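Local coordinates for unknown protein (Galdieria sulphuraria, PDB 2NYI) that is of unknown function but carries tandem ACT domains, a fold that in relatives often binds small regulatory ligands such as amino acids, at residues Phe6-Ala11 / Phe72-Arg77; Ile29-Glu34 / Val49-Asn54; Arg92-Tyr97 / Val145-Pro150; Leu96-Pro101 / Thr137-Gly142. One frame throughout, in Å; residues are numbered along the deposited sequence.

Interaction 1 (Phe6-Ala11 / Phe72-Arg77)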
loop_
_atom_site.group_PDB
_atom_site.type_symbol
_atom_site.label_atom_id
_atom_site.label_comp_id
_atom_site.label_asym_id
_atom_site.label_seq_id
_atom_site.Cartn_x
_atom_site.Cartn_y
_atom_site.Cartn_z
ATOM N N PHE A 6 1.625 14.031 12.234
ATOM C CA PHE A 6 1.595 14.518 10.860
ATOM C C PHE A 6 1.392 13.322 9.933
ATOM O O PHE A 6 1.809 12.205 10.257
ATOM C CB PHE A 6 2.912 15.229 10.506
ATOM C CG PHE A 6 3.187 16.436 11.361
ATOM C CD1 PHE A 6 2.716 17.679 10.994
ATOM C CD2 PHE A 6 3.872 16.298 12.578
ATOM C CE1 PHE A 6 2.951 18.811 11.820
ATOM C CE2 PHE A 6 4.109 17.413 13.399
ATOM C CZ PHE A 6 3.656 18.661 13.013
ATOM N N VAL A 7 0.731 13.555 8.801
ATOM C CA VAL A 7 0.542 12.529 7.775
ATOM C C VAL A 7 1.417 12.911 6.600
ATOM O O VAL A 7 1.349 14.037 6.089
ATOM C CB VAL A 7 -0.929 12.399 7.311
ATOM C CG1 VAL A 7 -1.113 11.114 6.508
ATOM C CG2 VAL A 7 -1.869 12.412 8.523
ATOM N N VAL A 8 2.266 11.970 6.210
ATOM C CA VAL A 8 3.238 12.155 5.151
ATOM C C VAL A 8 2.950 11.141 4.038
ATOM O O VAL A 8 2.740 9.957 4.324
ATOM C CB VAL A 8 4.687 11.918 5.706
ATOM C CG1 VAL A 8 5.726 11.966 4.588
ATOM C CG2 VAL A 8 5.007 12.931 6.792
ATOM N N SER A 9 2.905 11.622 2.798
ATOM C CA SER A 9 2.787 10.764 1.612
ATOM C C SER A 9 4.037 10.919 0.766
ATOM O O SER A 9 4.518 12.041 0.565
ATOM C CB SER A 9 1.562 11.172 0.776
ATOM O OG SER A 9 0.357 10.718 1.386
ATOM N N VAL A 10 4.556 9.798 0.267
ATOM C CA VAL A 10 5.757 9.786 -0.571
ATOM C C VAL A 10 5.426 8.926 -1.787
ATOM O O VAL A 10 4.910 7.799 -1.640
ATOM C CB VAL A 10 6.960 9.154 0.190
ATOM C CG1 VAL A 10 8.234 9.058 -0.710
ATOM C CG2 VAL A 10 7.255 9.903 1.490
ATOM N N ALA A 11 5.744 9.429 -2.970
ATOM C CA ALA A 11 5.593 8.642 -4.189
ATOM C C ALA A 11 6.721 8.946 -5.161
ATOM O O ALA A 11 7.180 10.097 -5.277
ATOM C CB ALA A 11 4.233 8.946 -4.845
ATOM N N PHE A 72 11.401 12.737 -5.402
ATOM C CA PHE A 72 10.160 12.122 -4.906
ATOM C C PHE A 72 9.083 13.161 -4.684
ATOM O O PHE A 72 9.378 14.325 -4.392
ATOM C CB PHE A 72 10.408 11.294 -3.638
ATOM C CG PHE A 72 11.029 9.962 -3.921
ATOM C CD1 PHE A 72 10.248 8.816 -3.948
ATOM C CD2 PHE A 72 12.381 9.861 -4.217
ATOM C CE1 PHE A 72 10.815 7.575 -4.242
ATOM C CE2 PHE A 72 12.971 8.622 -4.507
ATOM C CZ PHE A 72 12.176 7.478 -4.543
ATOM N N GLN A 73 7.840 12.749 -4.888
ATOM C CA GLN A 73 6.674 13.577 -4.619
ATOM C C GLN A 73 6.304 13.351 -3.151
ATOM O O GLN A 73 5.887 12.246 -2.774
ATOM C CB GLN A 73 5.538 13.124 -5.547
ATOM C CG GLN A 73 4.151 13.659 -5.251
ATOM C CD GLN A 73 3.098 13.045 -6.186
ATOM O OE1 GLN A 73 3.048 13.395 -7.369
ATOM N NE2 GLN A 73 2.260 12.125 -5.658
ATOM N N ILE A 74 6.454 14.402 -2.338
ATOM C CA ILE A 74 6.317 14.307 -0.886
ATOM C C ILE A 74 5.352 15.387 -0.394
ATOM O O ILE A 74 5.452 16.546 -0.819
ATOM C CB ILE A 74 7.681 14.500 -0.171
ATOM C CG1 ILE A 74 8.683 13.410 -0.580
ATOM C CG2 ILE A 74 7.523 14.523 1.376
ATOM C CD1 ILE A 74 10.120 13.788 -0.275
ATOM N N SER A 75 4.448 15.015 0.508
ATOM C CA SER A 75 3.588 16.021 1.163
ATOM C C SER A 75 3.502 15.709 2.648
ATOM O O SER A 75 3.620 14.551 3.049
ATOM C CB SER A 75 2.195 16.086 0.523
ATOM O OG SER A 75 1.465 14.889 0.748
ATOM N N THR A 76 3.343 16.757 3.452
ATOM C CA THR A 76 3.258 16.634 4.898
ATOM C C THR A 76 2.114 17.556 5.326
ATOM O O THR A 76 2.084 18.720 4.914
ATOM C CB THR A 76 4.590 17.117 5.588
ATOM O OG1 THR A 76 5.704 16.358 5.103
ATOM C CG2 THR A 76 4.524 16.957 7.115
ATOM N N ARG A 77 1.202 17.054 6.156
ATOM C CA ARG A 77 0.136 17.882 6.716
ATOM C C ARG A 77 -0.121 17.437 8.141
ATOM O O ARG A 77 0.234 16.315 8.513
ATOM C CB ARG A 77 -1.156 17.771 5.910
ATOM C CG ARG A 77 -1.767 16.379 5.893
ATOM C CD ARG A 77 -3.120 16.347 5.221
ATOM N NE ARG A 77 -3.636 14.979 5.167
ATOM C CZ ARG A 77 -4.362 14.397 6.127
ATOM N NH1 ARG A 77 -4.691 15.044 7.246
ATOM N NH2 ARG A 77 -4.776 13.153 5.964
HETATM O O HOH W 1 0.209 14.383 3.434
#
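F72 meets V10 and A11 where strand 73-78 starts its antiparallel run along strand 4-13, the central-to-edge pairing of the ferredoxin-like ACT fold. F72 CD1 lies 3.8 Å from V10 CG1. Q73 forms an antiparallel hydrogen-bonded pair with A11: Q73 N to A11 O and A11 N to Q73 O are both 2.8 Å. I74 sits next to V10 as a non-hydrogen-bonded pair, with I74 CG1 4.3 Å from V10 CG2, on the face covered by helices 18-28 and 59-68. S75 pairs with S9 through two more backbone bonds. Its OG also donates to a water that donates to V7 O. T76 stands beside V8, and its OG1 bonds Q62. R77 pairs last, with V7. Its CG sits between the backbone N and the carbonyl carbon, chi1 63°, and the chain then extends to NE, laying one guanidinium face over V7 CG2. NE forms a salt bridge to D44 and NH2 a hydrogen bond to G42 O, both of the second subunit. An alanine here would take the guanidinium from over V7 CG2 and is likely to leave D44 of that subunit without this charged mate. V7 N donates to R77 O at 2.8 Å.

Interaction 2 (Ile29-Glu34 / Val49-Asn54)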
loop_
_atom_site.group_PDB
_atom_site.type_symbol
_atom_site.label_atom_id
_atom_site.label_comp_id
_atom_site.label_asym_id
_atom_site.label_seq_id
_atom_site.Cartn_x
_atom_site.Cartn_y
_atom_site.Cartn_z
ATOM N N ILE A 29 16.093 14.053 12.627
ATOM C CA ILE A 29 15.343 15.224 13.143
ATOM C C ILE A 29 14.510 14.866 14.384
ATOM O O ILE A 29 13.664 15.651 14.805
ATOM C CB ILE A 29 14.444 15.923 12.072
ATOM C CG1 ILE A 29 13.380 14.951 11.502
ATOM C CG2 ILE A 29 15.301 16.561 10.961
ATOM C CD1 ILE A 29 12.292 15.633 10.637
ATOM N N SER A 30 14.770 13.689 14.963
ATOM C CA SER A 30 14.064 13.185 16.159
ATOM C C SER A 30 12.537 13.061 15.973
ATOM O O SER A 30 11.753 13.321 16.899
ATOM C CB SER A 30 14.402 14.021 17.409
ATOM O OG SER A 30 15.805 14.070 17.595
ATOM N N ALA A 31 12.122 12.674 14.768
ATOM C CA ALA A 31 10.700 12.383 14.486
ATOM C C ALA A 31 10.498 10.883 14.665
ATOM O O ALA A 31 11.431 10.121 14.411
ATOM C CB ALA A 31 10.341 12.816 13.086
ATOM N N ASN A 32 9.330 10.449 15.148
ATOM C CA ASN A 32 9.067 9.007 15.291
ATOM C C ASN A 32 7.980 8.541 14.325
ATOM O O ASN A 32 6.999 9.237 14.104
ATOM C CB ASN A 32 8.683 8.620 16.740
ATOM C CG ASN A 32 8.688 7.073 16.978
ATOM O OD1 ASN A 32 9.695 6.392 16.714
ATOM N ND2 ASN A 32 7.554 6.526 17.487
ATOM N N VAL A 33 8.174 7.364 13.758
ATOM C CA VAL A 33 7.154 6.726 12.933
ATOM C C VAL A 33 6.103 6.094 13.868
ATOM O O VAL A 33 6.430 5.165 14.604
ATOM C CB VAL A 33 7.794 5.654 12.006
ATOM C CG1 VAL A 33 6.736 4.855 11.285
ATOM C CG2 VAL A 33 8.768 6.312 10.989
ATOM N N GLU A 34 4.869 6.609 13.864
ATOM C CA GLU A 34 3.758 5.982 14.609
ATOM C C GLU A 34 3.220 4.764 13.835
ATOM O O GLU A 34 2.968 3.696 14.398
ATOM C CB GLU A 34 2.626 6.980 14.871
ATOM C CG GLU A 34 1.347 6.340 15.458
ATOM C CD GLU A 34 0.185 7.330 15.736
ATOM O OE1 GLU A 34 0.373 8.572 15.643
ATOM O OE2 GLU A 34 -0.929 6.841 16.053
ATOM N N VAL A 49 2.783 7.618 5.933
ATOM C CA VAL A 49 3.340 7.469 7.273
ATOM C C VAL A 49 2.695 8.492 8.221
ATOM O O VAL A 49 2.516 9.653 7.846
ATOM C CB VAL A 49 4.866 7.701 7.249
ATOM C CG1 VAL A 49 5.492 7.396 8.612
ATOM C CG2 VAL A 49 5.547 6.838 6.142
ATOM N N LEU A 50 2.347 8.029 9.429
ATOM C CA LEU A 50 1.983 8.917 10.545
ATOM C C LEU A 50 3.264 9.144 11.341
ATOM O O LEU A 50 3.918 8.189 11.811
ATOM C CB LEU A 50 0.863 8.331 11.426
ATOM C CG LEU A 50 -0.508 8.211 10.715
ATOM C CD1 LEU A 50 -1.511 7.400 11.517
ATOM C CD2 LEU A 50 -1.065 9.604 10.458
ATOM N N VAL A 51 3.622 10.414 11.455
ATOM C CA VAL A 51 4.913 10.817 12.012
ATOM C C VAL A 51 4.646 11.720 13.206
ATOM O O VAL A 51 3.844 12.652 13.099
ATOM C CB VAL A 51 5.759 11.593 10.964
ATOM C CG1 VAL A 51 7.024 12.209 11.606
ATOM C CG2 VAL A 51 6.144 10.704 9.807
ATOM N N SER A 52 5.283 11.413 14.342
ATOM C CA SER A 52 5.185 12.252 15.544
ATOM C C SER A 52 6.418 13.118 15.673
ATOM O O SER A 52 7.537 12.651 15.440
ATOM C CB SER A 52 5.023 11.392 16.808
ATOM O OG SER A 52 3.770 10.734 16.789
ATOM N N LEU A 53 6.202 14.387 16.016
ATOM C CA LEU A 53 7.291 15.334 16.195
ATOM C C LEU A 53 6.920 16.322 17.290
ATOM O O LEU A 53 5.768 16.757 17.379
ATOM C CB LEU A 53 7.594 16.071 14.875
ATOM C CG LEU A 53 8.767 17.065 14.852
ATOM C CD1 LEU A 53 10.134 16.379 15.039
ATOM C CD2 LEU A 53 8.762 17.885 13.566
ATOM N N ASN A 54 7.889 16.660 18.138
ATOM C CA ASN A 54 7.686 17.718 19.137
ATOM C C ASN A 54 7.780 19.094 18.490
ATOM O O ASN A 54 8.725 19.846 18.743
ATOM C CB ASN A 54 8.701 17.593 20.274
ATOM C CG ASN A 54 8.363 16.480 21.245
ATOM O OD1 ASN A 54 7.597 15.560 20.933
ATOM N ND2 ASN A 54 8.945 16.551 22.439
HETATM O O HOH W 2 10.591 15.352 18.337
HETATM O O HOH W 3 4.949 7.955 17.722
#
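N32 and S52 form an antiparallel hydrogen-bonded pair, N32 N to S52 O 2.9 Å and S52 N to N32 O 2.8 Å, in a hairpin whose short strand axes run at 134°. The hairpin joins strands 32-41 and 44-53 of the ACT-domain sheet. A third backbone bond, E34 N to L50 O, continues the pairing. S30, with positive phi, is the C-prime residue of a Schellman motif that ends helix 18-28 and leads into the strand. On the helix-covered face, the methyl of A31 meets V51 CG1 at 3.7 Å. V51 CG1 lies anti to its backbone N, chi1 171°, and this turns the branch to A31. V33 and V49 cross at about a right angle, with their CG1 atoms 3.9 Å apart. L26 lies against A31, V33 and V51. L53 sends CD1 to I29 O, at 3.6 Å. E34 CB rests 4.1 Å from L50 CB. N32 ND2 bonds D102 of the second subunit, so this edge also serves the dimer contact. A water accepts from N32 ND2 and lies 3.2 Å from S52 OG. A second water donates to S30 O and accepts from N54 N, 3.0 Å away.

Interaction 3 (Arg92-Tyr97 / Val145-Pro150)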
loop_
_atom_site.group_PDB
_atom_site.type_symbol
_atom_site.label_atom_id
_atom_site.label_comp_id
_atom_site.label_asym_id
_atom_site.label_seq_id
_atom_site.Cartn_x
_atom_site.Cartn_y
_atom_site.Cartn_z
ATOM N N ARG A 92 -18.205 -1.310 10.882
ATOM C CA ARG A 92 -17.407 -2.517 11.124
ATOM C C ARG A 92 -16.523 -2.779 9.889
ATOM O O ARG A 92 -16.807 -2.277 8.793
ATOM C CB ARG A 92 -18.308 -3.736 11.413
ATOM C CG ARG A 92 -19.146 -3.664 12.733
ATOM C CD ARG A 92 -18.266 -3.584 13.984
ATOM N NE ARG A 92 -19.087 -3.546 15.206
ATOM C CZ ARG A 92 -19.636 -2.454 15.734
ATOM N NH1 ARG A 92 -19.470 -1.265 15.163
ATOM N NH2 ARG A 92 -20.371 -2.557 16.848
ATOM N N GLU A 93 -15.455 -3.548 10.076
ATOM C CA GLU A 93 -14.589 -3.882 8.963
ATOM C C GLU A 93 -14.847 -5.306 8.530
ATOM O O GLU A 93 -15.238 -6.170 9.348
ATOM C CB GLU A 93 -13.129 -3.640 9.331
ATOM C CG GLU A 93 -12.864 -2.171 9.612
ATOM C CD GLU A 93 -11.382 -1.842 9.727
ATOM O OE1 GLU A 93 -10.593 -2.726 10.110
ATOM O OE2 GLU A 93 -11.011 -0.683 9.449
ATOM N N TYR A 94 -14.641 -5.532 7.237
ATOM C CA TYR A 94 -14.972 -6.774 6.583
ATOM C C TYR A 94 -13.856 -7.084 5.610
ATOM O O TYR A 94 -13.319 -6.182 4.954
ATOM C CB TYR A 94 -16.267 -6.638 5.780
ATOM C CG TYR A 94 -17.480 -6.333 6.636
ATOM C CD1 TYR A 94 -18.306 -7.347 7.081
ATOM C CD2 TYR A 94 -17.781 -5.028 6.997
ATOM C CE1 TYR A 94 -19.421 -7.077 7.887
ATOM C CE2 TYR A 94 -18.886 -4.742 7.843
ATOM C CZ TYR A 94 -19.699 -5.771 8.259
ATOM O OH TYR A 94 -20.806 -5.492 9.055
ATOM N N GLU A 95 -13.536 -8.358 5.511
ATOM C CA GLU A 95 -12.561 -8.820 4.528
ATOM C C GLU A 95 -13.363 -9.250 3.306
ATOM O O GLU A 95 -14.348 -9.998 3.417
ATOM C CB GLU A 95 -11.727 -9.977 5.084
ATOM C CG GLU A 95 -10.733 -9.550 6.169
ATOM C CD GLU A 95 -9.551 -8.728 5.619
ATOM O OE1 GLU A 95 -9.280 -8.777 4.391
ATOM O OE2 GLU A 95 -8.879 -8.040 6.423
ATOM N N LEU A 96 -12.955 -8.737 2.153
ATOM C CA LEU A 96 -13.634 -9.002 0.897
ATOM C C LEU A 96 -12.672 -9.740 -0.021
ATOM O O LEU A 96 -11.502 -9.335 -0.177
ATOM C CB LEU A 96 -14.109 -7.675 0.280
ATOM C CG LEU A 96 -14.621 -7.653 -1.171
ATOM C CD1 LEU A 96 -15.979 -8.338 -1.277
ATOM C CD2 LEU A 96 -14.756 -6.229 -1.623
ATOM N N TYR A 97 -13.147 -10.824 -0.627
ATOM C CA TYR A 97 -12.310 -11.602 -1.545
ATOM C C TYR A 97 -13.109 -11.878 -2.808
ATOM O O TYR A 97 -14.299 -12.201 -2.732
ATOM C CB TYR A 97 -11.877 -12.933 -0.921
ATOM C CG TYR A 97 -11.256 -12.822 0.449
ATOM C CD1 TYR A 97 -9.902 -12.498 0.605
ATOM C CD2 TYR A 97 -12.021 -13.038 1.599
ATOM C CE1 TYR A 97 -9.328 -12.394 1.874
ATOM C CE2 TYR A 97 -11.458 -12.941 2.867
ATOM C CZ TYR A 97 -10.115 -12.617 2.998
ATOM O OH TYR A 97 -9.568 -12.520 4.261
ATOM N N VAL A 145 -12.713 -3.581 3.820
ATOM C CA VAL A 145 -13.680 -2.498 3.632
ATOM C C VAL A 145 -14.418 -2.230 4.939
ATOM O O VAL A 145 -14.454 -3.087 5.816
ATOM C CB VAL A 145 -14.718 -2.825 2.493
ATOM C CG1 VAL A 145 -13.999 -3.107 1.168
ATOM C CG2 VAL A 145 -15.662 -4.006 2.889
ATOM N N ALA A 146 -14.984 -1.031 5.072
ATOM C CA ALA A 146 -15.684 -0.650 6.290
ATOM C C ALA A 146 -17.017 -0.016 5.945
ATOM O O ALA A 146 -17.098 0.876 5.092
ATOM C CB ALA A 146 -14.844 0.317 7.121
ATOM N N PHE A 147 -18.055 -0.472 6.640
ATOM C CA PHE A 147 -19.380 0.110 6.509
ATOM C C PHE A 147 -20.242 -0.245 7.713
ATOM O O PHE A 147 -19.923 -1.187 8.464
ATOM C CB PHE A 147 -20.046 -0.326 5.190
ATOM C CG PHE A 147 -20.179 -1.819 5.031
ATOM C CD1 PHE A 147 -21.211 -2.509 5.666
ATOM C CD2 PHE A 147 -19.278 -2.534 4.236
ATOM C CE1 PHE A 147 -21.346 -3.877 5.527
ATOM C CE2 PHE A 147 -19.394 -3.908 4.093
ATOM C CZ PHE A 147 -20.439 -4.588 4.719
ATOM N N PRO A 148 -21.339 0.523 7.927
ATOM C CA PRO A 148 -22.245 0.201 9.042
ATOM C C PRO A 148 -22.803 -1.207 8.927
ATOM O O PRO A 148 -23.373 -1.572 7.887
ATOM C CB PRO A 148 -23.380 1.225 8.891
ATOM C CG PRO A 148 -22.723 2.410 8.198
ATOM C CD PRO A 148 -21.742 1.751 7.219
ATOM N N PHE A 149 -22.663 -1.987 9.999
ATOM C CA PHE A 149 -23.040 -3.398 9.966
ATOM C C PHE A 149 -24.492 -3.676 9.521
ATOM O O PHE A 149 -24.748 -4.731 8.941
ATOM C CB PHE A 149 -22.729 -4.116 11.295
ATOM C CG PHE A 149 -23.602 -3.688 12.449
ATOM C CD1 PHE A 149 -24.908 -4.178 12.577
ATOM C CD2 PHE A 149 -23.113 -2.823 13.421
ATOM C CE1 PHE A 149 -25.730 -3.773 13.640
ATOM C CE2 PHE A 149 -23.923 -2.421 14.494
ATOM C CZ PHE A 149 -25.232 -2.893 14.598
ATOM N N PRO A 150 -25.450 -2.759 9.814
ATOM C CA PRO A 150 -26.805 -3.104 9.335
ATOM C C PRO A 150 -26.914 -3.284 7.811
ATOM O O PRO A 150 -27.873 -3.896 7.345
ATOM C CB PRO A 150 -27.646 -1.893 9.762
ATOM C CG PRO A 150 -26.926 -1.344 10.970
ATOM C CD PRO A 150 -25.455 -1.497 10.587
#
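The rings of Y94 and F147 form an offset stack, with planes 2° apart and centroids 4.2 Å apart. F147 CZ lies over one Y94 face, displaced toward the rim. Y94 CE2 sits likewise over one face of F147. F147 CG falls between its backbone N and carbonyl carbon, chi1 58°, which brings the ring back over Y94. At the Y94 edge, near the ring plane, F149 CA approaches; Y94 OH is 3.2 Å from this CA. F149 CD2 stands over the centre of one face of the R92 guanidinium, 4.2 Å above it, with the guanidinium and ring planes 63° apart. R92 NH1 is held by P89 O. An alanine in place of Y94 would probably leave the F147 ring without its stacking partner and open a gap beside F149.

The backbones pair antiparallel, as the two inner strands of the second ferredoxin-like, ACT-type sheet. Two bonds join Y94 with V145, and two more join R92 with F147. The bond from R92 N to F147 O is nearly straight at the hydrogen, but the donor stands above the carbonyl plane. On the other face, E93 CG touches A146 CB at 4.0 Å, and E93 OE1 forms a salt bridge with R144.

Strand 169-174 flanks strand 91-99 and packs L172 and E174 against Y94. L114 of helix 106-116 covers V145, and V155 of helix 152-166 covers F147. L96 touches both helices, at V110 and L114 of one and L159 of the other.

Interaction 4 (Leu96-Pro101 / Thr137-Gly142)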
loop_
_atom_site.group_PDB
_atom_site.type_symbol
_atom_site.label_atom_id
_atom_site.label_comp_id
_atom_site.label_asym_id
_atom_site.label_seq_id
_atom_site.Cartn_x
_atom_site.Cartn_y
_atom_site.Cartn_z
ATOM N N LEU A 96 -12.955 -8.737 2.153
ATOM C CA LEU A 96 -13.634 -9.002 0.897
ATOM C C LEU A 96 -12.672 -9.740 -0.021
ATOM O O LEU A 96 -11.502 -9.335 -0.177
ATOM C CB LEU A 96 -14.109 -7.675 0.280
ATOM C CG LEU A 96 -14.621 -7.653 -1.171
ATOM C CD1 LEU A 96 -15.979 -8.338 -1.277
ATOM C CD2 LEU A 96 -14.756 -6.229 -1.623
ATOM N N TYR A 97 -13.147 -10.824 -0.627
ATOM C CA TYR A 97 -12.310 -11.602 -1.545
ATOM C C TYR A 97 -13.109 -11.878 -2.808
ATOM O O TYR A 97 -14.299 -12.201 -2.732
ATOM C CB TYR A 97 -11.877 -12.933 -0.921
ATOM C CG TYR A 97 -11.256 -12.822 0.449
ATOM C CD1 TYR A 97 -9.902 -12.498 0.605
ATOM C CD2 TYR A 97 -12.021 -13.038 1.599
ATOM C CE1 TYR A 97 -9.328 -12.394 1.874
ATOM C CE2 TYR A 97 -11.458 -12.941 2.867
ATOM C CZ TYR A 97 -10.115 -12.617 2.998
ATOM O OH TYR A 97 -9.568 -12.520 4.261
ATOM N N VAL A 98 -12.468 -11.696 -3.960
ATOM C CA VAL A 98 -13.111 -11.934 -5.254
ATOM C C VAL A 98 -12.167 -12.800 -6.079
ATOM O O VAL A 98 -10.963 -12.524 -6.138
ATOM C CB VAL A 98 -13.370 -10.598 -6.021
ATOM C CG1 VAL A 98 -14.074 -10.847 -7.363
ATOM C CG2 VAL A 98 -14.141 -9.578 -5.145
ATOM N N GLU A 99 -12.694 -13.844 -6.716
ATOM C CA GLU A 99 -11.868 -14.645 -7.618
ATOM C C GLU A 99 -12.717 -15.181 -8.763
ATOM O O GLU A 99 -13.833 -15.659 -8.540
ATOM C CB GLU A 99 -11.207 -15.793 -6.845
ATOM C CG GLU A 99 -10.280 -16.666 -7.683
ATOM C CD GLU A 99 -9.537 -17.696 -6.857
ATOM O OE1 GLU A 99 -9.532 -18.877 -7.264
ATOM O OE2 GLU A 99 -8.955 -17.329 -5.809
ATOM N N GLY A 100 -12.189 -15.085 -9.982
ATOM C CA GLY A 100 -12.805 -15.707 -11.149
ATOM C C GLY A 100 -12.090 -15.309 -12.427
ATOM O O GLY A 100 -10.998 -14.760 -12.367
ATOM N N PRO A 101 -12.718 -15.564 -13.598
ATOM C CA PRO A 101 -12.099 -15.147 -14.861
ATOM C C PRO A 101 -11.926 -13.632 -14.846
ATOM O O PRO A 101 -12.807 -12.925 -14.357
ATOM C CB PRO A 101 -13.150 -15.519 -15.914
ATOM C CG PRO A 101 -14.032 -16.517 -15.261
ATOM C CD PRO A 101 -14.028 -16.201 -13.797
ATOM N N THR A 137 -7.414 -15.887 -18.012
ATOM C CA THR A 137 -6.623 -15.132 -17.049
ATOM C C THR A 137 -7.435 -15.082 -15.770
ATOM O O THR A 137 -8.620 -14.718 -15.792
ATOM C CB THR A 137 -6.278 -13.717 -17.565
ATOM O OG1 THR A 137 -5.374 -13.826 -18.673
ATOM C CG2 THR A 137 -5.588 -12.886 -16.478
ATOM N N LEU A 138 -6.818 -15.514 -14.673
ATOM C CA LEU A 138 -7.483 -15.510 -13.373
ATOM C C LEU A 138 -7.318 -14.132 -12.746
ATOM O O LEU A 138 -6.260 -13.522 -12.856
ATOM C CB LEU A 138 -6.916 -16.589 -12.453
ATOM C CG LEU A 138 -7.662 -16.764 -11.112
ATOM C CD1 LEU A 138 -9.072 -17.364 -11.304
ATOM C CD2 LEU A 138 -6.853 -17.595 -10.111
ATOM N N PHE A 139 -8.399 -13.653 -12.137
ATOM C CA PHE A 139 -8.417 -12.386 -11.426
ATOM C C PHE A 139 -8.611 -12.708 -9.956
ATOM O O PHE A 139 -9.470 -13.516 -9.611
ATOM C CB PHE A 139 -9.559 -11.509 -11.940
ATOM C CG PHE A 139 -9.857 -10.314 -11.058
ATOM C CD1 PHE A 139 -9.111 -9.138 -11.179
ATOM C CD2 PHE A 139 -10.882 -10.378 -10.106
ATOM C CE1 PHE A 139 -9.383 -8.014 -10.348
ATOM C CE2 PHE A 139 -11.177 -9.280 -9.295
ATOM C CZ PHE A 139 -10.420 -8.091 -9.414
ATOM N N ARG A 140 -7.807 -12.086 -9.089
ATOM C CA ARG A 140 -8.007 -12.207 -7.645
ATOM C C ARG A 140 -8.004 -10.828 -7.018
ATOM O O ARG A 140 -7.188 -9.988 -7.392
ATOM C CB ARG A 140 -6.889 -13.033 -7.013
ATOM C CG ARG A 140 -6.972 -14.538 -7.291
ATOM C CD ARG A 140 -6.303 -15.297 -6.154
ATOM N NE ARG A 140 -5.774 -16.591 -6.577
ATOM C CZ ARG A 140 -4.481 -16.911 -6.593
ATOM N NH1 ARG A 140 -3.559 -16.036 -6.199
ATOM N NH2 ARG A 140 -4.110 -18.116 -7.001
HETATM N N MSE A 141 -8.924 -10.602 -6.085
HETATM C CA MSE A 141 -8.955 -9.344 -5.344
HETATM C C MSE A 141 -9.079 -9.629 -3.864
HETATM O O MSE A 141 -9.868 -10.463 -3.447
HETATM C CB MSE A 141 -10.111 -8.473 -5.815
HETATM C CG MSE A 141 -10.335 -7.274 -4.939
HETATM SE SE MSE A 141 -11.752 -6.174 -5.663
HETATM C CE MSE A 141 -12.309 -5.614 -4.190
ATOM N N GLY A 142 -8.277 -8.948 -3.062
ATOM C CA GLY A 142 -8.402 -9.061 -1.614
ATOM C C GLY A 142 -8.479 -7.658 -1.057
ATOM O O GLY A 142 -7.679 -6.789 -1.424
#
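V98 and M141, a selenomethionine, form a hydrogen-bonded pair at the middle of the sheet. This sheet has the 2-3-1-4 strand order of the ferredoxin-like ACT fold, and strands 91-99 and 137-148 are its two inner strands.

Backbone bonds come first. V98 N donates to M141 O at 2.9 Å and M141 N to V98 O at 2.8 Å. The next pair, G100 with F139, is less even: G100 N to F139 O is 3.2 Å, while F139 N to G100 O is 2.8 Å. Between these pairs, CA-H...O contacts link R140 CA to V98 O and E99 CA to F139 O.

Apolar contacts lie on the helix-covered face. M141 extends from the backbone and bends at its last torsion, chi3 148°. This carries CE to L96 CD2, at 3.6 Å. V98 CG1 meets the F139 ring at its edge, in the ring plane. Helix 106-116 packs on this layer through L114 on L96, V110 on M141, and I106 and V107 on F139.

Charged groups occupy the opposite, exposed face. E99 and R140 lie side by side and point the same way, with carboxylate and guanidinium planes 52° apart. R140 NH1 forms its stronger salt bridge with E127 of strand 120-130. L138 CD1 touches E99 CG from the strand beside it. The E99-R140 salt bridge is long: OE2 of E99 reaches NE of R140 at 3.4 Å, at the guanidinium edge.

Interactions 1 and 2 belong to one sheet, with centres 13 Å apart. They meet through strands 4-13 and 44-53: F6 N is 2.8 Å from V51 O and V8 O is 2.8 Å from V49 N, both probable hydrogen bonds. V7 CG2 also packs on L50 CD2. Interactions 3 and 4 lie on the second sheet, with centres 18 Å apart, and share L96 and Y97. Both sheets have strand order 2-3-1-4, in line with tandem ACT domains. The two pairs do not touch; the closest approach is between interactions 2 and 3, with nearest atoms about 13 Å apart. Interactions 1 and 2 both contact the second subunit, whereas neither 3 nor 4 does.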